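Local coordinates for terminal oxygenase component of carbazole (Janthinobacterium sp., PDB 7BUG), which is the oxygenase component of carbazole 1,9a-dioxygenase, which dihydroxylates carbazole at its angular C-9a and adjacent C-1 positions to give, after spontaneous ring opening, 2-aminobiphenyl-2,3-diol, at residues A[85-90]-A[103-108]; A[44-49]-A[53-58]. All coordinates share one frame; numbering follows the deposited sequence.

Contact 1: residues A[85-90]-A[103-108]; sequences KSTITC and VLCDIL. With FES (Fe2/s2 (inorganic) cluster), chain D.
Thr87 lies across from Cys105 and Thr89 across from Ile107, with CA atoms 8.6 Å apart in the first pair (Thr87 CA to Cys105 CA) and 8.1 Å in the second (Thr89 CA to Ile107 CA), because strands 87-89 and 104-107 are the two outer strands of a three-stranded antiparallel sheet whose middle strand is 95-98. This is the small sheet beside the cluster in the Rieske [2Fe-2S] domain, and side chains alone bridge its outer strands. At one end the methyl CG2 of Thr87 meets Cys105 SG at 3.9 Å. The sulfur is brought there by a chi1 of 67°, which sets it between the backbone N and the carbonyl carbon, while Thr87 OG1 turns to Thr84. Cys105 and Asp106 form a classic beta bulge opposite Thr96. Farther along, Thr89 and Leu108 cross at about a right angle, methyl against methyl, with Thr89 CG2 lying 4.2 Å from Leu108 CD1. At chi1 -65° the Thr89 methyl CG2 stands anti to the backbone N and faces Leu108, while OG1 lies beside that N, hydrogen-bonded to Thr96 OG1 on the middle strand. A neighbouring subunit closes over this side, its Gly244 N hydrogen-bonded to Asp106 OD2 and its Ile243 and Thr242 packing on Thr89 and Leu108 respectively. Just beyond Thr89 the chain reaches the cluster, where Cys90 SG lies 2.3 Å from the iron FE1, which Cys69 SG also binds.

Contact 2: residues A[44-49]-A[53-58]; sequences KTLKLL and LLVNRI
Four backbone hydrogen bonds tie Lys44 to Val55 and Leu46 to Leu53, each residue pair closing a two-bond ring. The straightest runs from Leu53 N to Leu46 O, 2.8 Å long with an N-H...O angle of 174°; its partner from Leu46 N to Leu53 O is 3.0 Å, the donor tilted 17° from the carbonyl plane. In the other ring, Lys44 N gives to Val55 O at 2.8 Å and Val55 N returns the bond to Lys44 O. Thr45 and Leu54 form the non-hydrogen-bonded pair between the rings, where Leu54 CA approaches Lys44 O at 3.4 Å in a CA-H...O contact. The side chains of Thr45 and Leu54 share one face, Thr45 CG2 touching Leu54 CD2 at 4.0 Å. On the opposite face Leu46 CD2 packs on Val55 CG2 at 4.1 Å. There too Leu53 CD1 rests against Leu48 CB at 4.0 Å; a chi1 of -55° and an extended chi2 carry CD1 to Leu48, with Leu46 CD1 also near. Leu137 and Ile135 of strand 132-137 and Val32 of strand 28-32 pack over this apolar face. The arrangement is a beta hairpin at the edge of the six-stranded antiparallel sheet of the Rieske domain.

Both contacts are largely buried and belong to one Rieske domain, yet they join strands in different ways. Contact 2 pairs adjacent strands of the larger sheet through their backbones, whereas contact 1 spans outer strands of the small sheet by side chains; contact 1 buries 110 Å² and contact 2 349 Å². Their surroundings differ as well: contact 1 carries a cluster ligand and packs against a neighbouring subunit, while no other protein chain of the assembly touches contact 2, whose leucine-rich face lies against further strands of its own domain. Centres about 17 Å apart, the two meet where Ile88 CD1 packs on Leu54 CD1 at 3.7 Å, joining the two sheets.

Contact 1: residues A[85-90]-A[103-108]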
loop_
_atom_site.group_PDB
_atom_site.type_symbol
_atom_site.label_atom_id
_atom_site.label_comp_id
_atom_site.label_asym_id
_atom_site.label_seq_id
_atom_site.Cartn_x
_atom_site.Cartn_y
_atom_site.Cartn_z
ATOM N N LYS A 85 39.612 11.180 -2.255
ATOM C CA LYS A 85 39.351 10.617 -3.602
ATOM C C LYS A 85 38.981 9.141 -3.475
ATOM O O LYS A 85 38.086 8.673 -4.187
ATOM C CB LYS A 85 40.651 10.705 -4.427
ATOM C CG LYS A 85 40.477 11.023 -5.891
ATOM C CD LYS A 85 41.784 11.294 -6.650
ATOM C CE LYS A 85 42.812 10.178 -6.524
ATOM N NZ LYS A 85 44.033 10.381 -7.374
ATOM N N SER A 86 39.680 8.408 -2.624
ATOM C CA SER A 86 39.616 6.939 -2.578
ATOM C C SER A 86 38.523 6.411 -1.651
ATOM O O SER A 86 38.414 5.200 -1.577
ATOM C CB SER A 86 40.918 6.347 -2.213
ATOM O OG SER A 86 41.310 6.760 -0.935
ATOM N N THR A 87 37.826 7.286 -0.934
ATOM C CA THR A 87 36.929 6.786 0.131
ATOM C C THR A 87 35.546 7.433 0.082
ATOM O O THR A 87 35.329 8.481 -0.541
ATOM C CB THR A 87 37.501 6.947 1.548
ATOM O OG1 THR A 87 37.656 8.334 1.821
ATOM C CG2 THR A 87 38.816 6.208 1.726
ATOM N N ILE A 88 34.628 6.837 0.818
ATOM C CA ILE A 88 33.343 7.502 1.161
ATOM C C ILE A 88 33.141 7.327 2.660
ATOM O O ILE A 88 33.469 6.225 3.178
ATOM C CB ILE A 88 32.141 6.971 0.325
ATOM C CG1 ILE A 88 30.836 7.706 0.668
ATOM C CG2 ILE A 88 32.029 5.473 0.426
ATOM C CD1 ILE A 88 29.693 7.476 -0.335
ATOM N N THR A 89 32.599 8.351 3.320
ATOM C CA THR A 89 32.375 8.373 4.770
ATOM C C THR A 89 30.856 8.361 4.973
ATOM O O THR A 89 30.182 9.302 4.469
ATOM C CB THR A 89 33.031 9.629 5.381
ATOM O OG1 THR A 89 34.440 9.479 5.191
ATOM C CG2 THR A 89 32.683 9.826 6.831
ATOM N N CYS A 90 30.347 7.392 5.698
ATOM C CA CYS A 90 28.904 7.408 6.049
ATOM C C CYS A 90 28.624 8.701 6.803
ATOM O O CYS A 90 29.399 9.106 7.706
ATOM C CB CYS A 90 28.551 6.185 6.867
ATOM S SG CYS A 90 26.792 6.164 7.277
ATOM N N VAL A 103 36.839 -1.985 2.069
ATOM C CA VAL A 103 37.352 -2.170 3.441
ATOM C C VAL A 103 37.043 -0.942 4.273
ATOM O O VAL A 103 37.156 0.238 3.779
ATOM C CB VAL A 103 38.866 -2.470 3.413
ATOM C CG1 VAL A 103 39.471 -2.393 4.804
ATOM C CG2 VAL A 103 39.127 -3.824 2.764
ATOM N N LEU A 104 36.564 -1.224 5.463
ATOM C CA LEU A 104 36.377 -0.203 6.513
ATOM C C LEU A 104 37.770 0.250 6.952
ATOM O O LEU A 104 38.399 -0.476 7.752
ATOM C CB LEU A 104 35.584 -0.798 7.662
ATOM C CG LEU A 104 35.259 0.134 8.807
ATOM C CD1 LEU A 104 34.446 1.361 8.407
ATOM C CD2 LEU A 104 34.574 -0.635 9.917
ATOM N N CYS A 105 38.198 1.417 6.495
ATOM C CA CYS A 105 39.614 1.830 6.673
ATOM C C CYS A 105 39.762 2.841 7.804
ATOM O O CYS A 105 40.908 3.028 8.276
ATOM C CB CYS A 105 40.189 2.332 5.364
ATOM S SG CYS A 105 39.467 3.874 4.763
ATOM N N ASP A 106 38.689 3.497 8.230
ATOM C CA ASP A 106 38.753 4.596 9.224
ATOM C C ASP A 106 37.340 4.727 9.802
ATOM O O ASP A 106 36.366 4.414 9.107
ATOM C CB ASP A 106 39.231 5.907 8.611
ATOM C CG ASP A 106 40.736 5.976 8.415
ATOM O OD1 ASP A 106 41.450 6.065 9.458
ATOM O OD2 ASP A 106 41.189 5.954 7.218
ATOM N N ILE A 107 37.260 5.216 11.020
ATOM C CA ILE A 107 35.958 5.687 11.572
ATOM C C ILE A 107 36.176 7.032 12.249
ATOM O O ILE A 107 36.883 7.061 13.285
ATOM C CB ILE A 107 35.317 4.687 12.544
ATOM C CG1 ILE A 107 35.141 3.297 11.940
ATOM C CG2 ILE A 107 33.978 5.256 13.059
ATOM C CD1 ILE A 107 34.684 2.252 12.899
ATOM N N LEU A 108 35.649 8.120 11.699
ATOM C CA LEU A 108 36.021 9.465 12.204
ATOM C C LEU A 108 35.579 9.645 13.649
ATOM O O LEU A 108 36.269 10.337 14.404
ATOM C CB LEU A 108 35.496 10.602 11.327
ATOM C CG LEU A 108 35.838 10.543 9.835
ATOM C CD1 LEU A 108 35.499 11.862 9.167
ATOM C CD2 LEU A 108 37.262 10.150 9.541
HETATM FE FE1 FES D . 26.891 4.478 8.854
HETATM FE FE2 FES D . 26.683 4.481 11.551
HETATM S S1 FES D . 28.467 5.022 10.309
HETATM S S2 FES D . 25.073 3.978 10.073
#

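Contact 2: residues A[44-49]-A[53-58]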
loop_
_atom_site.group_PDB
_atom_site.type_symbol
_atom_site.label_atom_id
_atom_site.label_comp_id
_atom_site.label_asym_id
_atom_site.label_seq_id
_atom_site.Cartn_x
_atom_site.Cartn_y
_atom_site.Cartn_z
ATOM N N LYS A 44 26.440 8.020 -7.942
ATOM C CA LYS A 44 25.031 7.848 -8.372
ATOM C C LYS A 44 24.481 6.642 -7.637
ATOM O O LYS A 44 25.229 5.652 -7.446
ATOM C CB LYS A 44 24.989 7.658 -9.882
ATOM C CG LYS A 44 25.476 8.866 -10.689
ATOM C CD LYS A 44 24.461 10.014 -10.686
ATOM C CE LYS A 44 24.894 11.271 -11.424
ATOM N NZ LYS A 44 26.307 11.616 -11.131
ATOM N N THR A 45 23.205 6.694 -7.249
ATOM C CA THR A 45 22.507 5.579 -6.573
ATOM C C THR A 45 21.641 4.873 -7.588
ATOM O O THR A 45 21.102 5.544 -8.462
ATOM C CB THR A 45 21.446 6.093 -5.601
ATOM O OG1 THR A 45 20.635 6.994 -6.359
ATOM C CG2 THR A 45 22.022 6.837 -4.443
ATOM N N LEU A 46 21.508 3.569 -7.437
ATOM C CA LEU A 46 20.539 2.829 -8.250
ATOM C C LEU A 46 20.218 1.542 -7.500
ATOM O O LEU A 46 20.926 1.183 -6.565
ATOM C CB LEU A 46 21.105 2.585 -9.629
ATOM C CG LEU A 46 22.382 1.750 -9.649
ATOM C CD1 LEU A 46 22.092 0.301 -9.935
ATOM C CD2 LEU A 46 23.324 2.319 -10.682
ATOM N N LYS A 47 19.141 0.913 -7.898
ATOM C CA LYS A 47 18.750 -0.396 -7.344
ATOM C C LYS A 47 18.817 -1.434 -8.473
ATOM O O LYS A 47 18.222 -1.230 -9.546
ATOM C CB LYS A 47 17.378 -0.286 -6.687
ATOM C CG LYS A 47 16.985 -1.600 -6.032
ATOM C CD LYS A 47 15.606 -1.556 -5.363
ATOM C CE LYS A 47 15.725 -0.982 -3.981
ATOM N NZ LYS A 47 14.395 -0.975 -3.342
ATOM N N LEU A 48 19.506 -2.548 -8.220
ATOM C CA LEU A 48 19.737 -3.619 -9.190
ATOM C C LEU A 48 19.503 -4.957 -8.498
ATOM O O LEU A 48 20.116 -5.206 -7.438
ATOM C CB LEU A 48 21.152 -3.511 -9.730
ATOM C CG LEU A 48 21.574 -4.578 -10.714
ATOM C CD1 LEU A 48 20.670 -4.652 -11.929
ATOM C CD2 LEU A 48 23.020 -4.409 -11.132
ATOM N N LEU A 49 18.606 -5.775 -9.045
ATOM C CA LEU A 49 18.290 -7.097 -8.435
ATOM C C LEU A 49 17.861 -6.899 -6.983
ATOM O O LEU A 49 18.125 -7.761 -6.130
ATOM C CB LEU A 49 19.487 -8.049 -8.574
ATOM C CG LEU A 49 19.530 -8.925 -9.821
ATOM C CD1 LEU A 49 19.419 -8.171 -11.108
ATOM C CD2 LEU A 49 20.765 -9.822 -9.796
ATOM N N LEU A 53 22.751 0.242 -4.729
ATOM C CA LEU A 53 24.174 0.361 -5.033
ATOM C C LEU A 53 24.559 1.818 -5.250
ATOM O O LEU A 53 23.721 2.671 -5.683
ATOM C CB LEU A 53 24.479 -0.396 -6.320
ATOM C CG LEU A 53 24.070 -1.874 -6.361
ATOM C CD1 LEU A 53 24.419 -2.516 -7.683
ATOM C CD2 LEU A 53 24.634 -2.655 -5.195
ATOM N N LEU A 54 25.832 2.076 -5.002
ATOM C CA LEU A 54 26.447 3.381 -5.302
ATOM C C LEU A 54 27.530 3.147 -6.340
ATOM O O LEU A 54 28.306 2.173 -6.199
ATOM C CB LEU A 54 27.122 3.966 -4.073
ATOM C CG LEU A 54 26.341 4.971 -3.261
ATOM C CD1 LEU A 54 27.237 5.419 -2.124
ATOM C CD2 LEU A 54 25.902 6.181 -4.094
ATOM N N VAL A 55 27.540 3.972 -7.356
ATOM C CA VAL A 55 28.599 3.946 -8.403
ATOM C C VAL A 55 29.296 5.294 -8.362
ATOM O O VAL A 55 28.644 6.329 -8.329
ATOM C CB VAL A 55 28.050 3.621 -9.789
ATOM C CG1 VAL A 55 29.163 3.596 -10.801
ATOM C CG2 VAL A 55 27.289 2.311 -9.795
ATOM N N ASN A 56 30.624 5.260 -8.437
ATOM C CA ASN A 56 31.428 6.496 -8.491
ATOM C C ASN A 56 32.477 6.384 -9.597
ATOM O O ASN A 56 32.838 5.266 -9.950
ATOM C CB ASN A 56 32.135 6.771 -7.171
ATOM C CG ASN A 56 32.552 8.230 -6.993
ATOM O OD1 ASN A 56 32.183 9.087 -7.794
ATOM N ND2 ASN A 56 33.274 8.535 -5.908
ATOM N N ARG A 57 32.865 7.518 -10.148
ATOM C CA ARG A 57 33.976 7.579 -11.125
ATOM C C ARG A 57 35.129 8.281 -10.428
ATOM O O ARG A 57 34.936 9.446 -9.993
ATOM C CB ARG A 57 33.533 8.260 -12.427
ATOM C CG ARG A 57 34.655 8.236 -13.461
ATOM C CD ARG A 57 34.190 8.992 -14.671
ATOM N NE ARG A 57 33.024 8.477 -15.379
ATOM C CZ ARG A 57 33.017 7.439 -16.214
ATOM N NH1 ARG A 57 34.089 6.685 -16.345
ATOM N NH2 ARG A 57 31.911 7.090 -16.846
ATOM N N ILE A 58 36.277 7.627 -10.355
ATOM C CA ILE A 58 37.442 8.164 -9.586
ATOM C C ILE A 58 38.629 7.997 -10.542
ATOM O O ILE A 58 38.987 6.847 -10.844
ATOM C CB ILE A 58 37.658 7.449 -8.270
ATOM C CG1 ILE A 58 36.407 7.513 -7.377
ATOM C CG2 ILE A 58 38.839 8.050 -7.541
ATOM C CD1 ILE A 58 36.443 6.523 -6.266
#